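Long-range contacts in cocosin 1 acidic chain (Cocos nucifera, PDB 5WPW), which serves as a seed storage globulin of the coconut, a hexameric nutrient reservoir and a potential food allergen: residues 296-301 with 348-353; 318-323 with 333-338; 375-380 with 409-414. The protein carries 2 engineered substitutions. One frame throughout, in Å; residues are numbered along the deposited sequence.

Contact 1: 296-301 with 348-353; sequences NAMVSP and AMLERA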
loop_
_atom_site.group_PDB
_atom_site.type_symbol
_atom_site.label_atom_id
_atom_site.label_comp_id
_atom_site.label_asym_id
_atom_site.label_seq_id
_atom_site.Cartn_x
_atom_site.Cartn_y
_atom_site.Cartn_z
ATOM N N ASN A 296 3.033 -17.479 -41.167
ATOM C CA ASN A 296 4.060 -16.512 -41.568
ATOM C C ASN A 296 4.026 -15.184 -40.802
ATOM O O ASN A 296 4.745 -14.245 -41.176
ATOM C CB ASN A 296 3.989 -16.231 -43.074
ATOM C CG ASN A 296 4.205 -17.473 -43.893
ATOM O OD1 ASN A 296 3.395 -17.814 -44.757
ATOM N ND2 ASN A 296 5.299 -18.164 -43.632
ATOM N N ALA A 297 3.228 -15.061 -39.748
ATOM C CA ALA A 297 3.183 -13.788 -39.034
ATOM C C ALA A 297 4.394 -13.616 -38.116
ATOM O O ALA A 297 5.190 -14.533 -37.884
ATOM C CB ALA A 297 1.894 -13.654 -38.227
ATOM N N MET A 298 4.499 -12.419 -37.563
ATOM C CA MET A 298 5.638 -12.011 -36.762
ATOM C C MET A 298 5.175 -11.397 -35.454
ATOM O O MET A 298 4.138 -10.725 -35.401
ATOM C CB MET A 298 6.484 -10.991 -37.513
ATOM C CG MET A 298 7.304 -11.570 -38.630
ATOM S SD MET A 298 8.767 -10.568 -38.865
ATOM C CE MET A 298 9.129 -10.198 -37.144
ATOM N N VAL A 299 5.948 -11.644 -34.404
ATOM C CA VAL A 299 5.935 -10.797 -33.225
ATOM C C VAL A 299 7.024 -9.743 -33.405
ATOM O O VAL A 299 8.189 -10.079 -33.638
ATOM C CB VAL A 299 6.146 -11.609 -31.939
ATOM C CG1 VAL A 299 5.977 -10.701 -30.729
ATOM C CG2 VAL A 299 5.142 -12.737 -31.848
ATOM N N SER A 300 6.627 -8.481 -33.316
ATOM C CA SER A 300 7.531 -7.346 -33.424
ATOM C C SER A 300 8.772 -7.555 -32.557
ATOM O O SER A 300 8.665 -8.098 -31.444
ATOM C CB SER A 300 6.788 -6.077 -32.990
ATOM O OG SER A 300 7.543 -4.891 -33.204
ATOM N N PRO A 301 9.957 -7.173 -33.037
ATOM C CA PRO A 301 11.148 -7.179 -32.177
ATOM C C PRO A 301 10.885 -6.418 -30.886
ATOM O O PRO A 301 10.288 -5.342 -30.887
ATOM C CB PRO A 301 12.214 -6.480 -33.033
ATOM C CG PRO A 301 11.760 -6.672 -34.427
ATOM C CD PRO A 301 10.263 -6.709 -34.402
ATOM N N ALA A 348 16.928 -8.644 -26.758
ATOM C CA ALA A 348 15.967 -8.320 -27.797
ATOM C C ALA A 348 15.635 -9.593 -28.556
ATOM O O ALA A 348 16.516 -10.408 -28.826
ATOM C CB ALA A 348 16.519 -7.255 -28.753
ATOM N N MET A 349 14.367 -9.764 -28.892
ATOM C CA MET A 349 13.981 -10.983 -29.580
ATOM C C MET A 349 12.883 -10.733 -30.601
ATOM O O MET A 349 12.104 -9.777 -30.517
ATOM C CB MET A 349 13.543 -12.055 -28.591
ATOM C CG MET A 349 12.157 -11.882 -28.085
ATOM S SD MET A 349 11.588 -13.580 -27.893
ATOM C CE MET A 349 10.059 -13.322 -27.022
ATOM N N LEU A 350 12.806 -11.674 -31.534
ATOM C CA LEU A 350 12.008 -11.587 -32.741
ATOM C C LEU A 350 11.544 -13.004 -33.063
ATOM O O LEU A 350 12.333 -13.944 -32.927
ATOM C CB LEU A 350 12.880 -11.000 -33.860
ATOM C CG LEU A 350 12.506 -10.916 -35.321
ATOM C CD1 LEU A 350 13.326 -9.776 -35.940
ATOM C CD2 LEU A 350 12.782 -12.238 -36.020
ATOM N N GLU A 351 10.273 -13.158 -33.442
ATOM C CA GLU A 351 9.714 -14.463 -33.790
ATOM C C GLU A 351 8.895 -14.383 -35.078
ATOM O O GLU A 351 8.140 -13.428 -35.290
ATOM C CB GLU A 351 8.815 -15.009 -32.687
ATOM C CG GLU A 351 9.564 -15.354 -31.428
ATOM C CD GLU A 351 8.719 -15.175 -30.204
ATOM O OE1 GLU A 351 7.540 -14.778 -30.344
ATOM O OE2 GLU A 351 9.233 -15.444 -29.106
ATOM N N ARG A 352 9.016 -15.416 -35.914
ATOM C CA ARG A 352 8.228 -15.524 -37.139
ATOM C C ARG A 352 7.713 -16.947 -37.279
ATOM O O ARG A 352 8.498 -17.902 -37.255
ATOM C CB ARG A 352 9.053 -15.127 -38.362
ATOM C CG ARG A 352 8.211 -14.948 -39.607
ATOM C CD ARG A 352 8.837 -15.664 -40.786
ATOM N NE ARG A 352 9.812 -14.823 -41.474
ATOM C CZ ARG A 352 9.488 -13.872 -42.347
ATOM N NH1 ARG A 352 8.210 -13.641 -42.634
ATOM N NH2 ARG A 352 10.439 -13.153 -42.933
ATOM N N ALA A 353 6.399 -17.087 -37.402
ATOM C CA ALA A 353 5.807 -18.402 -37.586
ATOM C C ALA A 353 6.140 -18.936 -38.977
ATOM O O ALA A 353 6.297 -18.172 -39.941
ATOM C CB ALA A 353 4.290 -18.335 -37.400
#
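Met298 and Arg352 face each other as a non-hydrogen-bonded pair of antiparallel strands, and their side chains cross obliquely, CG of Met298 lying 3.6 Å from CG of Arg352. The thioether bends at its last torsion (chi3 38°), which brings its CE methyl to Leu350, 3.9 Å from CG of that leucine. Leu350 in turn runs alongside the ring of Pro301, both pointing the same way, with CD1 of Leu350 3.8 Å from CG of Pro301. A pliable methionine, a branched leucine, a compact proline ring and the arginine methylenes thus form one apolar surface, against which Leu187 and Ala191 of a second subunit pack. On the opposite face, turned toward strands 287-293 and 309-314 of the same cupin domain, Val299 and Glu351 lie side by side, and OE1 of Glu351 comes within 3.5 Å of CG2 of Val299. Two backbone bonds join the strands: Ala353 N to Ala297 O at 2.9 Å and Val299 N to Glu351 O at 3.0 Å. Pairing is incomplete on two counts. Pro301 has no N-H for Met349 O, which its CA meets in a CA-H...O contact of 3.2 Å. Between Val299 and Glu351 the return bond is missing, leaving the buried Glu351 N without a partner, and burial of the carboxylate among Val299 and Met311 would tend to raise its pKa.

Contact 2: 318-323 with 333-338; sequences GRVEVA and GELRQG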
loop_
_atom_site.group_PDB
_atom_site.type_symbol
_atom_site.label_atom_id
_atom_site.label_comp_id
_atom_site.label_asym_id
_atom_site.label_seq_id
_atom_site.Cartn_x
_atom_site.Cartn_y
_atom_site.Cartn_z
ATOM N N GLY A 318 8.344 -22.194 -35.529
ATOM C CA GLY A 318 8.679 -20.812 -35.803
ATOM C C GLY A 318 10.151 -20.529 -35.636
ATOM O O GLY A 318 10.883 -21.272 -34.978
ATOM N N ARG A 319 10.580 -19.447 -36.268
ATOM C CA ARG A 319 11.936 -18.940 -36.154
ATOM C C ARG A 319 11.999 -17.917 -35.026
ATOM O O ARG A 319 11.224 -16.958 -35.020
ATOM C CB ARG A 319 12.376 -18.268 -37.456
ATOM C CG ARG A 319 13.858 -17.995 -37.541
ATOM C CD ARG A 319 14.556 -19.281 -37.918
ATOM N NE ARG A 319 16.012 -19.186 -37.881
ATOM C CZ ARG A 319 16.814 -20.230 -38.060
ATOM N NH1 ARG A 319 16.287 -21.432 -38.274
ATOM N NH2 ARG A 319 18.136 -20.077 -38.026
ATOM N N VAL A 320 12.916 -18.119 -34.088
ATOM C CA VAL A 320 13.205 -17.145 -33.034
ATOM C C VAL A 320 14.638 -16.658 -33.200
ATOM O O VAL A 320 15.567 -17.464 -33.327
ATOM C CB VAL A 320 13.005 -17.738 -31.628
ATOM C CG1 VAL A 320 13.155 -16.631 -30.556
ATOM C CG2 VAL A 320 11.669 -18.404 -31.526
ATOM N N GLU A 321 14.821 -15.342 -33.179
ATOM C CA GLU A 321 16.143 -14.755 -33.096
ATOM C C GLU A 321 16.235 -13.913 -31.834
ATOM O O GLU A 321 15.329 -13.128 -31.547
ATOM C CB GLU A 321 16.433 -13.916 -34.314
ATOM C CG GLU A 321 16.492 -14.759 -35.571
ATOM C CD GLU A 321 16.819 -13.921 -36.769
ATOM O OE1 GLU A 321 16.128 -14.061 -37.796
ATOM O OE2 GLU A 321 17.759 -13.111 -36.669
ATOM N N VAL A 322 17.319 -14.085 -31.096
ATOM C CA VAL A 322 17.566 -13.346 -29.865
ATOM C C VAL A 322 18.922 -12.663 -29.973
ATOM O O VAL A 322 19.898 -13.281 -30.408
ATOM C CB VAL A 322 17.497 -14.292 -28.646
ATOM C CG1 VAL A 322 17.756 -13.500 -27.341
ATOM C CG2 VAL A 322 16.160 -14.982 -28.608
ATOM N N ALA A 323 18.981 -11.382 -29.588
ATOM C CA ALA A 323 20.196 -10.571 -29.600
ATOM C C ALA A 323 20.518 -10.083 -28.183
ATOM O O ALA A 323 19.605 -9.747 -27.423
ATOM C CB ALA A 323 20.040 -9.357 -30.525
ATOM N N GLY A 333 17.205 -19.939 -34.456
ATOM C CA GLY A 333 16.811 -21.308 -34.712
ATOM C C GLY A 333 15.309 -21.417 -34.748
ATOM O O GLY A 333 14.582 -20.451 -34.505
ATOM N N GLU A 334 14.857 -22.621 -35.075
ATOM C CA GLU A 334 13.447 -22.943 -35.063
ATOM C C GLU A 334 13.047 -23.317 -33.642
ATOM O O GLU A 334 13.889 -23.561 -32.782
ATOM C CB GLU A 334 13.167 -24.084 -36.058
ATOM C CG GLU A 334 11.696 -24.501 -36.246
ATOM C CD GLU A 334 11.487 -25.554 -37.351
ATOM O OE1 GLU A 334 11.602 -26.770 -37.059
ATOM O OE2 GLU A 334 11.170 -25.167 -38.498
ATOM N N LEU A 335 11.758 -23.324 -33.383
ATOM C CA LEU A 335 11.230 -23.945 -32.183
ATOM C C LEU A 335 10.067 -24.810 -32.627
ATOM O O LEU A 335 9.290 -24.400 -33.498
ATOM C CB LEU A 335 10.777 -22.900 -31.144
ATOM C CG LEU A 335 11.719 -22.428 -30.035
ATOM C CD1 LEU A 335 10.923 -21.673 -28.990
ATOM C CD2 LEU A 335 12.454 -23.571 -29.372
ATOM N N ARG A 336 9.949 -26.005 -32.050
ATOM C CA ARG A 336 8.810 -26.855 -32.354
ATOM C C ARG A 336 8.175 -27.324 -31.055
ATOM O O ARG A 336 8.680 -27.062 -29.958
ATOM C CB ARG A 336 9.207 -28.049 -33.237
ATOM C CG ARG A 336 10.394 -28.828 -32.718
ATOM C CD ARG A 336 10.989 -29.762 -33.784
ATOM N NE ARG A 336 12.288 -30.289 -33.368
ATOM C CZ ARG A 336 12.453 -31.211 -32.423
ATOM N NH1 ARG A 336 11.399 -31.717 -31.788
ATOM N NH2 ARG A 336 13.676 -31.627 -32.108
ATOM N N GLN A 337 7.042 -28.011 -31.203
ATOM C CA GLN A 337 6.287 -28.515 -30.065
ATOM C C GLN A 337 7.184 -29.241 -29.065
ATOM O O GLN A 337 8.003 -30.097 -29.431
ATOM C CB GLN A 337 5.178 -29.448 -30.551
ATOM C CG GLN A 337 4.464 -30.187 -29.427
ATOM C CD GLN A 337 3.180 -30.844 -29.880
ATOM O OE1 GLN A 337 2.433 -30.278 -30.685
ATOM N NE2 GLN A 337 2.922 -32.051 -29.381
ATOM N N GLY A 338 7.034 -28.879 -27.792
ATOM C CA GLY A 338 7.744 -29.532 -26.711
ATOM C C GLY A 338 9.076 -28.923 -26.349
ATOM O O GLY A 338 9.699 -29.378 -25.382
#
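A beta hairpin of the C-terminal cupin domain, built from strands 317-323 and 329-336, is zipped together here between Gly318-Val320 and Gly333-Leu335. The short segments run at 129° to each other, a strongly twisted antiparallel pairing. Gly318 and Leu335 exchange two backbone bonds, the shorter from Leu335 N to Gly318 O at 2.7 Å. Val320 and Gly333 exchange two more, Val320 N meeting Gly333 O at 2.9 Å and Gly333 N meeting Val320 O at 3.2 Å.

Between these pairs Arg319 stands across from Glu334. Its CG is anti to the backbone N (chi1 -167°), and a bend at chi2 (80°) folds the chain over the partner strand, laying the guanidinium flat on Gly333, whose CA sits 3.5 Å above the plane and over its centre. The group thus rests on main-chain atoms, on the face of Arg319 and Glu334 and not that of Val320 and Leu335. Glu334 takes a different course: its extended chain passes the Gly318 carbonyl, CG lying 3.6 Å from Gly318 O, and its OE1 forms a salt bridge with Arg317. On the other face Val320 and Leu335 meet loosely, CG2 of Val320 4.2 Å from CD1 of Leu335, and both rest on Leu341 of strand 340-343.

The hairpin is thus two-sided, aliphatic toward Leu341 and charged on the face of Arg319 and Glu334. Although these two are opposite in charge, they are not paired with each other: Arg319 NH2 forms its salt bridge with Asp332, which would tend to hold the guanidinium flat over Gly333.

Contact 3: 375-380 with 409-414; sequences VGKTSA and DEVAIF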
loop_
_atom_site.group_PDB
_atom_site.type_symbol
_atom_site.label_atom_id
_atom_site.label_comp_id
_atom_site.label_asym_id
_atom_site.label_seq_id
_atom_site.Cartn_x
_atom_site.Cartn_y
_atom_site.Cartn_z
ATOM N N VAL A 375 9.899 -1.503 -33.077
ATOM C CA VAL A 375 9.068 -0.886 -34.103
ATOM C C VAL A 375 7.608 -1.173 -33.792
ATOM O O VAL A 375 7.276 -2.174 -33.149
ATOM C CB VAL A 375 9.416 -1.393 -35.517
ATOM C CG1 VAL A 375 10.605 -0.627 -36.056
ATOM C CG2 VAL A 375 9.682 -2.894 -35.491
ATOM N N GLY A 376 6.734 -0.289 -34.249
ATOM C CA GLY A 376 5.309 -0.456 -34.047
ATOM C C GLY A 376 4.712 0.694 -33.263
ATOM O O GLY A 376 5.391 1.648 -32.887
ATOM N N LYS A 377 3.410 0.571 -32.999
ATOM C CA LYS A 377 2.655 1.717 -32.502
ATOM C C LYS A 377 3.089 2.146 -31.100
ATOM O O LYS A 377 2.991 3.333 -30.760
ATOM C CB LYS A 377 1.156 1.411 -32.554
ATOM C CG LYS A 377 0.626 0.481 -31.489
ATOM C CD LYS A 377 -0.808 0.859 -31.140
ATOM C CE LYS A 377 -1.742 0.594 -32.319
ATOM N NZ LYS A 377 -2.891 1.552 -32.377
ATOM N N THR A 378 3.604 1.228 -30.290
ATOM C CA THR A 378 3.971 1.552 -28.914
ATOM C C THR A 378 5.472 1.439 -28.674
ATOM O O THR A 378 5.904 1.089 -27.575
ATOM C CB THR A 378 3.225 0.645 -27.934
ATOM O OG1 THR A 378 3.542 -0.724 -28.211
ATOM C CG2 THR A 378 1.730 0.828 -28.036
ATOM N N SER A 379 6.284 1.732 -29.678
ATOM C CA SER A 379 7.649 1.248 -29.672
ATOM C C SER A 379 8.644 2.334 -29.294
ATOM O O SER A 379 8.336 3.523 -29.245
ATOM C CB SER A 379 8.012 0.673 -31.036
ATOM O OG SER A 379 8.066 1.708 -31.991
ATOM N N ALA A 380 9.873 1.888 -29.057
ATOM C CA ALA A 380 10.951 2.797 -28.708
ATOM C C ALA A 380 11.264 3.752 -29.853
ATOM O O ALA A 380 11.446 4.960 -29.639
ATOM C CB ALA A 380 12.190 1.987 -28.341
ATOM N N ASP A 409 1.673 2.119 -37.134
ATOM C CA ASP A 409 0.276 1.940 -36.778
ATOM C C ASP A 409 -0.012 0.575 -36.178
ATOM O O ASP A 409 -1.138 0.346 -35.723
ATOM C CB ASP A 409 -0.610 2.109 -38.017
ATOM C CG ASP A 409 -1.022 3.536 -38.251
ATOM O OD1 ASP A 409 -0.848 4.365 -37.334
ATOM O OD2 ASP A 409 -1.520 3.832 -39.357
ATOM N N GLU A 410 0.959 -0.336 -36.179
ATOM C CA GLU A 410 0.696 -1.746 -35.943
ATOM C C GLU A 410 1.013 -2.161 -34.516
ATOM O O GLU A 410 2.029 -1.752 -33.955
ATOM C CB GLU A 410 1.493 -2.615 -36.913
ATOM C CG GLU A 410 0.732 -2.824 -38.204
ATOM C CD GLU A 410 1.555 -3.421 -39.312
ATOM O OE1 GLU A 410 1.878 -2.682 -40.259
ATOM O OE2 GLU A 410 1.843 -4.627 -39.248
ATOM N N VAL A 411 0.134 -2.998 -33.957
ATOM C CA VAL A 411 0.308 -3.690 -32.684
ATOM C C VAL A 411 1.451 -4.689 -32.794
ATOM O O VAL A 411 2.089 -4.803 -33.845
ATOM C CB VAL A 411 -0.998 -4.399 -32.269
ATOM C CG1 VAL A 411 -2.098 -3.403 -32.064
ATOM C CG2 VAL A 411 -1.422 -5.438 -33.340
ATOM N N ALA A 412 1.707 -5.443 -31.724
ATOM C CA ALA A 412 2.885 -6.308 -31.689
ATOM C C ALA A 412 2.833 -7.450 -32.705
ATOM O O ALA A 412 3.889 -8.007 -33.038
ATOM C CB ALA A 412 3.070 -6.881 -30.287
ATOM N N ILE A 413 1.650 -7.803 -33.203
ATOM C CA ILE A 413 1.490 -8.895 -34.161
ATOM C C ILE A 413 1.531 -8.286 -35.556
ATOM O O ILE A 413 0.585 -7.615 -35.974
ATOM C CB ILE A 413 0.183 -9.669 -33.940
ATOM C CG1 ILE A 413 0.142 -10.284 -32.543
ATOM C CG2 ILE A 413 0.027 -10.779 -35.004
ATOM C CD1 ILE A 413 0.590 -11.742 -32.506
ATOM N N PHE A 414 2.629 -8.524 -36.266
ATOM C CA PHE A 414 2.879 -7.941 -37.575
ATOM C C PHE A 414 2.423 -8.928 -38.643
ATOM O O PHE A 414 2.963 -10.035 -38.740
ATOM C CB PHE A 414 4.366 -7.632 -37.738
ATOM C CG PHE A 414 4.823 -6.394 -37.029
ATOM C CD1 PHE A 414 3.922 -5.565 -36.368
ATOM C CD2 PHE A 414 6.161 -6.053 -37.022
ATOM C CE1 PHE A 414 4.367 -4.423 -35.713
ATOM C CE2 PHE A 414 6.612 -4.907 -36.369
ATOM C CZ PHE A 414 5.718 -4.092 -35.721
HETATM O O HOH W 1 4.998 -3.588 -32.831
#
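Lys377, the second residue of a type I beta turn from Gly376 to Ser379, gives its backbone N-H to Glu410 O at 2.9 Å, approaching that carbonyl 31° out of its plane. Just before it, Gly376 has a positive phi of 120°, a conformation glycine adopts easily, and its carbonyl O accepts a bond from OG of Ser379 at 2.8 Å that reinforces the weak backbone bond of the turn. The lysine side chain lies across the other segment. With CG between the backbone N and the carbonyl carbon (chi1 75°), its methylenes are laid over the Asp409-Glu410 peptide, and CE reaches 3.5 Å from Asp409 O. Farther on, Lys377 lies side by side with Val411, the lysine CE 4.0 Å from the valine CG1, so a long aliphatic chain with a charged end fits this half-covered strip. Its NZ is directed to a third subunit, where it makes a weak hydrogen bond with Glu81 O and a long ion pair with Glu103.

Both segments lie at the end of the C-terminal cupin domain. The helices 386-393 and 397-405 leave after the turn, and the chain then returns to add the short strand 413-414 to the barrel sheet beside strand 298-304.

From that strand Phe414 points back toward the turn and presents its rim: CZ is 3.6 Å from Val375 O, which lies near the ring plane. The side chains of Val375 and Phe414 meet at about a right angle, CG2 of the valine 3.8 Å from CE2 of the ring. Val375 O also accepts a bond from Ser300 OG and one of 2.7 Å from a water, whose other proton points weakly to Val411 O.

Overall arrangement
Along the C-terminal cupin domain, contact 1 opens at 296-301 and closes at 348-353. Nested inside that loop is contact 2, the hairpin of 318-323 with 333-338. The two lie in one sheet, since strand 317-323 pairs with strand 348-354, and the backbones of Arg319 and Arg352 probably bond. Contact 3 follows in series: it opens at 375-380, spans the two helices and closes at 409-414, bringing the chain's end back to strand 298-304 on the edge away from 348-354. No loops cross. Contact 1 is thus the middle of the sheet, touching both others, while contacts 2 and 3 have their nearest atoms about 11 Å apart; all three meet the second subunit.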